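Local coordinates for carboxylic ester hydrolase (Aspergillus niger, PDB 7K4O), which probably cleaves ester bonds of tannins, acting as a serine hydrolase of the tannase family, at residues 80-90 with 162-172. Numbering follows the deposited sequence.
Sequences LPAPTDFQNRW and GKALTRNVYGM
Tyr170, the residue just after helix 144-169, lays its ring flat against that of Phe86 in the loop joining strands 74-81 and 89-93. Its CB already meets the Phe86 ring, 3.7 Å from CE2. Further out CG lies over CD2 of Phe86 and the CD2-CE2 side runs along CZ, CE1 and CD1, with Tyr170 CE2 only 3.4 Å from Phe86 CD1; on the other side CE1 meets Phe86 CB, which makes a CH-pi contact. The centroids are 3.7 Å apart and the planes 7° from parallel, a close face-to-face stack. At the tip, OH donates to Pro81 O (2.7 Å) in the carbonyl plane, on a lone pair, while Leu80 CB packs against Tyr170 OH (3.3 Å). Val169 CG1 covers the second face of the tyrosine, and the backbone N of Asn88 sits over the second face of Phe86. Phe86 chi1 of 177° turns the ring toward the helix, where CZ meets Thr166 CG2. Met172 SD comes to the ring edge, near its plane, 3.9 Å from Phe86 CE2, a Met-aromatic contact.

About two turns earlier in the helix, the backbone at Gly162 lies over one face of the Trp90 indole, with Gly162 CA 3.5 Å from Trp90 CH2. Lys163 CG covers the five-membered ring in a CH-pi contact, and NZ bonds Glu202 O. Thr166 OG1, near Trp90 CE3, bonds Gly162 O, which also accepts the helical N-H of Thr166 from the opposite face of its plane. Helix 144-169, in the crossover from strand 115-120 to strand 179-185, thus packs against strand 89-93, which lies between them, and the loop before it. The contact is mainly apolar; its one hydrogen bond between the segments gives the phenol a carbonyl acceptor, whereas nearby Pro81 N has no hydrogen to offer.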
ATOM      1  N   LEU A  80     -10.148 -22.053   5.152  1.00 20.99           N
ATOM      2  CA  LEU A  80      -9.708 -22.847   6.334  1.00 20.73           C
ATOM      3  C   LEU A  80      -8.764 -23.956   5.909  1.00 22.49           C
ATOM      4  O   LEU A  80      -9.115 -24.804   5.084  1.00 21.53           O
ATOM      5  CB  LEU A  80     -10.936 -23.443   6.997  1.00 20.12           C
ATOM      6  CG  LEU A  80     -12.000 -22.507   7.526  1.00 21.04           C
ATOM      7  CD1 LEU A  80     -13.182 -23.289   8.048  1.00 23.00           C
ATOM      8  CD2 LEU A  80     -11.455 -21.609   8.632  1.00 22.92           C
ATOM      9  N   PRO A  81      -7.528 -23.966   6.406  1.00 20.65           N
ATOM     10  CA  PRO A  81      -6.657 -25.125   6.190  1.00 20.98           C
ATOM     11  C   PRO A  81      -7.264 -26.431   6.703  1.00 20.81           C
ATOM     12  O   PRO A  81      -8.106 -26.483   7.582  1.00 22.15           O
ATOM     13  CB  PRO A  81      -5.402 -24.823   7.018  1.00 23.79           C
ATOM     14  CG  PRO A  81      -5.449 -23.289   7.224  1.00 23.34           C
ATOM     15  CD  PRO A  81      -6.899 -22.893   7.218  1.00 21.72           C
ATOM     16  N   ALA A  82      -6.794 -27.520   6.129  1.00 22.77           N
ATOM     17  CA  ALA A  82      -7.081 -28.855   6.669  1.00 23.59           C
ATOM     18  C   ALA A  82      -6.639 -28.849   8.140  1.00 22.90           C
ATOM     19  O   ALA A  82      -5.604 -28.256   8.474  1.00 22.81           O
ATOM     20  CB  ALA A  82      -6.313 -29.875   5.880  1.00 23.46           C
ATOM     21  N   PRO A  83      -7.367 -29.554   9.005  1.00 23.59           N
ATOM     22  CA  PRO A  83      -6.983 -29.605  10.422  1.00 24.33           C
ATOM     23  C   PRO A  83      -5.542 -30.013  10.691  1.00 26.45           C
ATOM     24  O   PRO A  83      -4.909 -29.379  11.539  1.00 26.30           O
ATOM     25  CB  PRO A  83      -7.983 -30.612  10.986  1.00 25.73           C
ATOM     26  CG  PRO A  83      -9.205 -30.457  10.134  1.00 27.36           C
ATOM     27  CD  PRO A  83      -8.651 -30.223   8.744  1.00 23.93           C
ATOM     28  N   THR A  84      -4.962 -30.892   9.858  1.00 28.80           N
ATOM     29  CA  THR A  84      -3.569 -31.326  10.106  0.67 29.11           C
ATOM     30  C   THR A  84      -2.598 -30.238   9.671  1.00 30.23           C
ATOM     31  O   THR A  84      -1.467 -30.301  10.083  1.00 28.65           O
ATOM     32  CB  THR A  84      -3.277 -32.704   9.486  0.67 32.23           C
ATOM     33  OG1 THR A  84      -3.557 -32.673   8.084  0.67 35.59           O
ATOM     34  CG2 THR A  84      -4.073 -33.776  10.188  0.67 32.16           C
ATOM     35  N   ASP A  85      -3.043 -29.238   8.906  1.00 25.37           N
ATOM     36  CA  ASP A  85      -2.171 -28.151   8.429  1.00 23.58           C
ATOM     37  C   ASP A  85      -2.395 -26.830   9.205  1.00 20.18           C
ATOM     38  O   ASP A  85      -1.575 -25.949   9.048  1.00 23.74           O
ATOM     39  CB  ASP A  85      -2.490 -27.844   6.969  1.00 26.03           C
ATOM     40  CG  ASP A  85      -2.089 -28.962   5.993  1.00 35.17           C
ATOM     41  OD1 ASP A  85      -1.080 -29.644   6.290  1.00 31.92           O
ATOM     42  OD2 ASP A  85      -2.776 -29.094   4.914  1.00 34.23           O
ATOM     43  N   PHE A  86      -3.424 -26.767  10.009  1.00 21.82           N
ATOM     44  CA  PHE A  86      -3.742 -25.532  10.786  1.00 21.11           C
ATOM     45  C   PHE A  86      -2.697 -25.354  11.887  1.00 23.52           C
ATOM     46  O   PHE A  86      -2.331 -26.338  12.606  1.00 22.20           O
ATOM     47  CB  PHE A  86      -5.112 -25.654  11.402  1.00 21.28           C
ATOM     48  CG  PHE A  86      -5.479 -24.467  12.256  1.00 20.73           C
ATOM     49  CD1 PHE A  86      -5.597 -23.187  11.716  1.00 20.26           C
ATOM     50  CD2 PHE A  86      -5.644 -24.602  13.618  1.00 22.64           C
ATOM     51  CE1 PHE A  86      -5.923 -22.119  12.540  1.00 19.62           C
ATOM     52  CE2 PHE A  86      -6.012 -23.544  14.431  1.00 22.20           C
ATOM     53  CZ  PHE A  86      -6.144 -22.294  13.889  1.00 21.37           C
ATOM     54  N   GLN A  87      -2.175 -24.149  12.012  1.00 20.48           N
ATOM     55  CA  GLN A  87      -1.053 -23.841  12.945  1.00 21.37           C
ATOM     56  C   GLN A  87      -1.415 -22.680  13.875  1.00 17.89           C
ATOM     57  O   GLN A  87      -0.489 -21.899  14.221  1.00 20.26           O
ATOM     58  CB  GLN A  87       0.215 -23.577  12.140  1.00 23.59           C
ATOM     59  CG  GLN A  87       0.626 -24.863  11.439  1.00 28.69           C
ATOM     60  CD  GLN A  87       2.041 -24.981  10.950  1.00 43.28           C
ATOM     61  OE1 GLN A  87       2.648 -24.068  10.444  1.00 43.01           O
ATOM     62  NE2 GLN A  87       2.546 -26.197  11.036  1.00 60.82           N
ATOM     63  N   ASN A  88      -2.657 -22.558  14.277  1.00 18.76           N
ATOM     64  CA  ASN A  88      -3.065 -21.592  15.315  1.00 19.89           C
ATOM     65  C   ASN A  88      -2.749 -20.177  14.789  1.00 19.60           C
ATOM     66  O   ASN A  88      -2.273 -19.319  15.559  1.00 19.79           O
ATOM     67  CB  ASN A  88      -2.429 -21.838  16.699  1.00 19.96           C
ATOM     68  CG  ASN A  88      -2.960 -23.085  17.369  1.00 23.53           C
ATOM     69  OD1 ASN A  88      -3.727 -23.839  16.762  1.00 25.40           O
ATOM     70  ND2 ASN A  88      -2.704 -23.204  18.667  1.00 23.59           N
ATOM     71  N   ARG A  89      -3.135 -19.912  13.531  1.00 18.69           N
ATOM     72  CA  ARG A  89      -2.914 -18.602  12.911  1.00 18.42           C
ATOM     73  C   ARG A  89      -4.203 -18.139  12.248  1.00 19.11           C
ATOM     74  O   ARG A  89      -4.940 -18.951  11.675  1.00 19.46           O
ATOM     75  CB  ARG A  89      -1.748 -18.644  11.922  1.00 21.14           C
ATOM     76  CG  ARG A  89      -0.408 -18.968  12.585  1.00 22.03           C
ATOM     77  CD  ARG A  89       0.732 -19.124  11.558  1.00 21.60           C
ATOM     78  NE  ARG A  89       1.953 -19.515  12.262  1.00 22.28           N
ATOM     79  CZ  ARG A  89       2.742 -20.525  11.930  1.00 24.39           C
ATOM     80  NH1 ARG A  89       2.509 -21.223  10.835  1.00 23.68           N
ATOM     81  NH2 ARG A  89       3.747 -20.855  12.747  1.00 23.85           N
ATOM     82  N   TRP A  90      -4.355 -16.816  12.244  1.00 19.50           N
ATOM     83  CA  TRP A  90      -5.399 -16.085  11.491  1.00 19.60           C
ATOM     84  C   TRP A  90      -4.662 -15.083  10.591  1.00 18.85           C
ATOM     85  O   TRP A  90      -3.757 -14.400  11.094  1.00 18.85           O
ATOM     86  CB  TRP A  90      -6.367 -15.371  12.453  1.00 19.20           C
ATOM     87  CG  TRP A  90      -7.224 -14.370  11.746  1.00 16.32           C
ATOM     88  CD1 TRP A  90      -6.999 -13.027  11.644  1.00 19.79           C
ATOM     89  CD2 TRP A  90      -8.399 -14.632  10.960  1.00 17.62           C
ATOM     90  NE1 TRP A  90      -7.986 -12.429  10.864  1.00 19.37           N
ATOM     91  CE2 TRP A  90      -8.830 -13.398  10.412  1.00 19.67           C
ATOM     92  CE3 TRP A  90      -9.117 -15.784  10.637  1.00 18.92           C
ATOM     93  CZ2 TRP A  90      -9.950 -13.286   9.597  1.00 20.75           C
ATOM     94  CZ3 TRP A  90     -10.211 -15.690   9.792  1.00 21.25           C
ATOM     95  CH2 TRP A  90     -10.615 -14.455   9.254  1.00 22.10           C
ATOM     96  N   GLY A 162     -13.981 -13.662  12.225  1.00 19.87           N
ATOM     97  CA  GLY A 162     -13.080 -14.688  11.678  1.00 20.05           C
ATOM     98  C   GLY A 162     -12.267 -15.371  12.756  1.00 20.22           C
ATOM     99  O   GLY A 162     -12.135 -16.598  12.752  1.00 20.44           O
ATOM    100  N   LYS A 163     -11.755 -14.599  13.707  1.00 20.78           N
ATOM    101  CA  LYS A 163     -10.965 -15.186  14.815  1.00 21.97           C
ATOM    102  C   LYS A 163     -11.874 -16.085  15.661  1.00 21.15           C
ATOM    103  O   LYS A 163     -11.416 -17.151  16.056  1.00 21.67           O
ATOM    104  CB  LYS A 163     -10.257 -14.120  15.636  1.00 20.19           C
ATOM    105  CG  LYS A 163      -9.145 -13.432  14.860  1.00 20.99           C
ATOM    106  CD  LYS A 163      -8.650 -12.135  15.492  1.00 23.63           C
ATOM    107  CE  LYS A 163      -8.082 -12.315  16.870  1.00 24.21           C
ATOM    108  NZ  LYS A 163      -7.726 -11.008  17.487  1.00 24.75           N
ATOM    109  N   ALA A 164     -13.093 -15.691  15.941  1.00 20.20           N
ATOM    110  CA  ALA A 164     -14.000 -16.501  16.758  1.00 22.02           C
ATOM    111  C   ALA A 164     -14.334 -17.801  16.000  1.00 23.91           C
ATOM    112  O   ALA A 164     -14.339 -18.871  16.632  1.00 22.40           O
ATOM    113  CB  ALA A 164     -15.245 -15.757  17.135  1.00 25.24           C
ATOM    114  N   LEU A 165     -14.661 -17.711  14.711  1.00 21.50           N
ATOM    115  CA  LEU A 165     -14.976 -18.905  13.887  1.00 21.21           C
ATOM    116  C   LEU A 165     -13.768 -19.863  13.910  1.00 20.88           C
ATOM    117  O   LEU A 165     -13.959 -21.090  14.089  1.00 21.83           O
ATOM    118  CB  LEU A 165     -15.299 -18.494  12.452  1.00 20.72           C
ATOM    119  CG  LEU A 165     -15.377 -19.668  11.470  1.00 23.77           C
ATOM    120  CD1 LEU A 165     -16.543 -20.554  11.817  1.00 28.41           C
ATOM    121  CD2 LEU A 165     -15.489 -19.162  10.044  1.00 25.55           C
ATOM    122  N   THR A 166     -12.568 -19.336  13.732  1.00 20.10           N
ATOM    123  CA  THR A 166     -11.307 -20.128  13.639  1.00 19.32           C
ATOM    124  C   THR A 166     -11.111 -20.832  14.979  1.00 21.76           C
ATOM    125  O   THR A 166     -10.867 -22.064  14.969  1.00 20.13           O
ATOM    126  CB  THR A 166     -10.123 -19.223  13.342  1.00 20.54           C
ATOM    127  OG1 THR A 166     -10.289 -18.611  12.056  1.00 20.26           O
ATOM    128  CG2 THR A 166      -8.798 -19.966  13.390  1.00 21.98           C
ATOM    129  N   ARG A 167     -11.241 -20.130  16.114  1.00 20.31           N
ATOM    130  CA  ARG A 167     -11.096 -20.813  17.438  0.53 20.40           C
ATOM    131  C   ARG A 167     -12.110 -21.942  17.591  1.00 21.52           C
ATOM    132  O   ARG A 167     -11.726 -23.056  18.066  1.00 22.20           O
ATOM    133  CB  ARG A 167     -11.303 -19.864  18.609  0.53 22.42           C
ATOM    134  CG  ARG A 167     -10.137 -18.934  18.829  0.53 22.82           C
ATOM    135  CD  ARG A 167     -10.472 -18.130  20.095  0.53 22.21           C
ATOM    136  NE  ARG A 167      -9.230 -17.502  20.481  0.53 22.27           N
ATOM    137  CZ  ARG A 167      -8.261 -18.104  21.167  0.53 22.01           C
ATOM    138  NH1 ARG A 167      -7.145 -17.441  21.414  0.53 24.17           N
ATOM    139  NH2 ARG A 167      -8.409 -19.354  21.570  0.53 20.70           N
ATOM    140  N   ASN A 168     -13.343 -21.704  17.197  1.00 19.99           N
ATOM    141  CA  ASN A 168     -14.413 -22.710  17.395  1.00 22.76           C
ATOM    142  C   ASN A 168     -14.193 -23.901  16.464  1.00 22.90           C
ATOM    143  O   ASN A 168     -14.316 -25.061  16.925  1.00 23.81           O
ATOM    144  CB  ASN A 168     -15.789 -22.114  17.211  1.00 22.70           C
ATOM    145  CG  ASN A 168     -16.162 -21.075  18.249  1.00 29.38           C
ATOM    146  OD1 ASN A 168     -15.636 -21.125  19.359  1.00 33.16           O
ATOM    147  ND2 ASN A 168     -17.055 -20.146  17.899  1.00 27.26           N
ATOM    148  N   VAL A 169     -13.879 -23.673  15.199  1.00 22.35           N
ATOM    149  CA  VAL A 169     -13.930 -24.742  14.181  1.00 22.43           C
ATOM    150  C   VAL A 169     -12.772 -25.711  14.382  1.00 26.02           C
ATOM    151  O   VAL A 169     -12.977 -26.916  14.148  1.00 24.22           O
ATOM    152  CB  VAL A 169     -14.047 -24.160  12.765  1.00 25.33           C
ATOM    153  CG1 VAL A 169     -12.714 -23.768  12.254  1.00 23.39           C
ATOM    154  CG2 VAL A 169     -14.760 -25.151  11.844  1.00 28.31           C
ATOM    155  N   TYR A 170     -11.640 -25.262  14.924  1.00 21.02           N
ATOM    156  CA  TYR A 170     -10.462 -26.125  15.145  1.00 21.48           C
ATOM    157  C   TYR A 170     -10.435 -26.627  16.595  1.00 23.09           C
ATOM    158  O   TYR A 170      -9.462 -27.311  16.942  1.00 24.28           O
ATOM    159  CB  TYR A 170      -9.188 -25.409  14.775  1.00 21.86           C
ATOM    160  CG  TYR A 170      -9.064 -25.158  13.276  1.00 21.67           C
ATOM    161  CD1 TYR A 170      -8.894 -26.207  12.374  1.00 21.03           C
ATOM    162  CD2 TYR A 170      -9.141 -23.878  12.754  1.00 20.28           C
ATOM    163  CE1 TYR A 170      -8.760 -25.996  11.010  1.00 20.77           C
ATOM    164  CE2 TYR A 170      -8.978 -23.651  11.413  1.00 20.70           C
ATOM    165  CZ  TYR A 170      -8.883 -24.705  10.516  1.00 22.01           C
ATOM    166  OH  TYR A 170      -8.681 -24.435   9.195  1.00 22.00           O
ATOM    167  N   GLY A 171     -11.423 -26.281  17.396  1.00 23.41           N
ATOM    168  CA  GLY A 171     -11.506 -26.782  18.799  1.00 24.56           C
ATOM    169  C   GLY A 171     -10.420 -26.205  19.674  1.00 24.38           C
ATOM    170  O   GLY A 171      -9.919 -26.924  20.598  1.00 25.30           O
ATOM    171  N   MET A 172     -10.037 -24.956  19.441  1.00 20.84           N
ATOM    172  CA  MET A 172      -9.032 -24.289  20.304  1.00 21.38           C
ATOM    173  C   MET A 172      -9.647 -24.020  21.678  1.00 23.48           C
ATOM    174  O   MET A 172     -10.801 -23.588  21.804  1.00 25.10           O
ATOM    175  CB  MET A 172      -8.550 -22.980  19.690  1.00 21.03           C
ATOM    176  CG  MET A 172      -7.806 -23.185  18.393  1.00 22.23           C
ATOM    177  SD  MET A 172      -7.180 -21.683  17.647  1.00 22.46           S
ATOM    178  CE  MET A 172      -5.936 -21.232  18.852  1.00 25.38           C
TER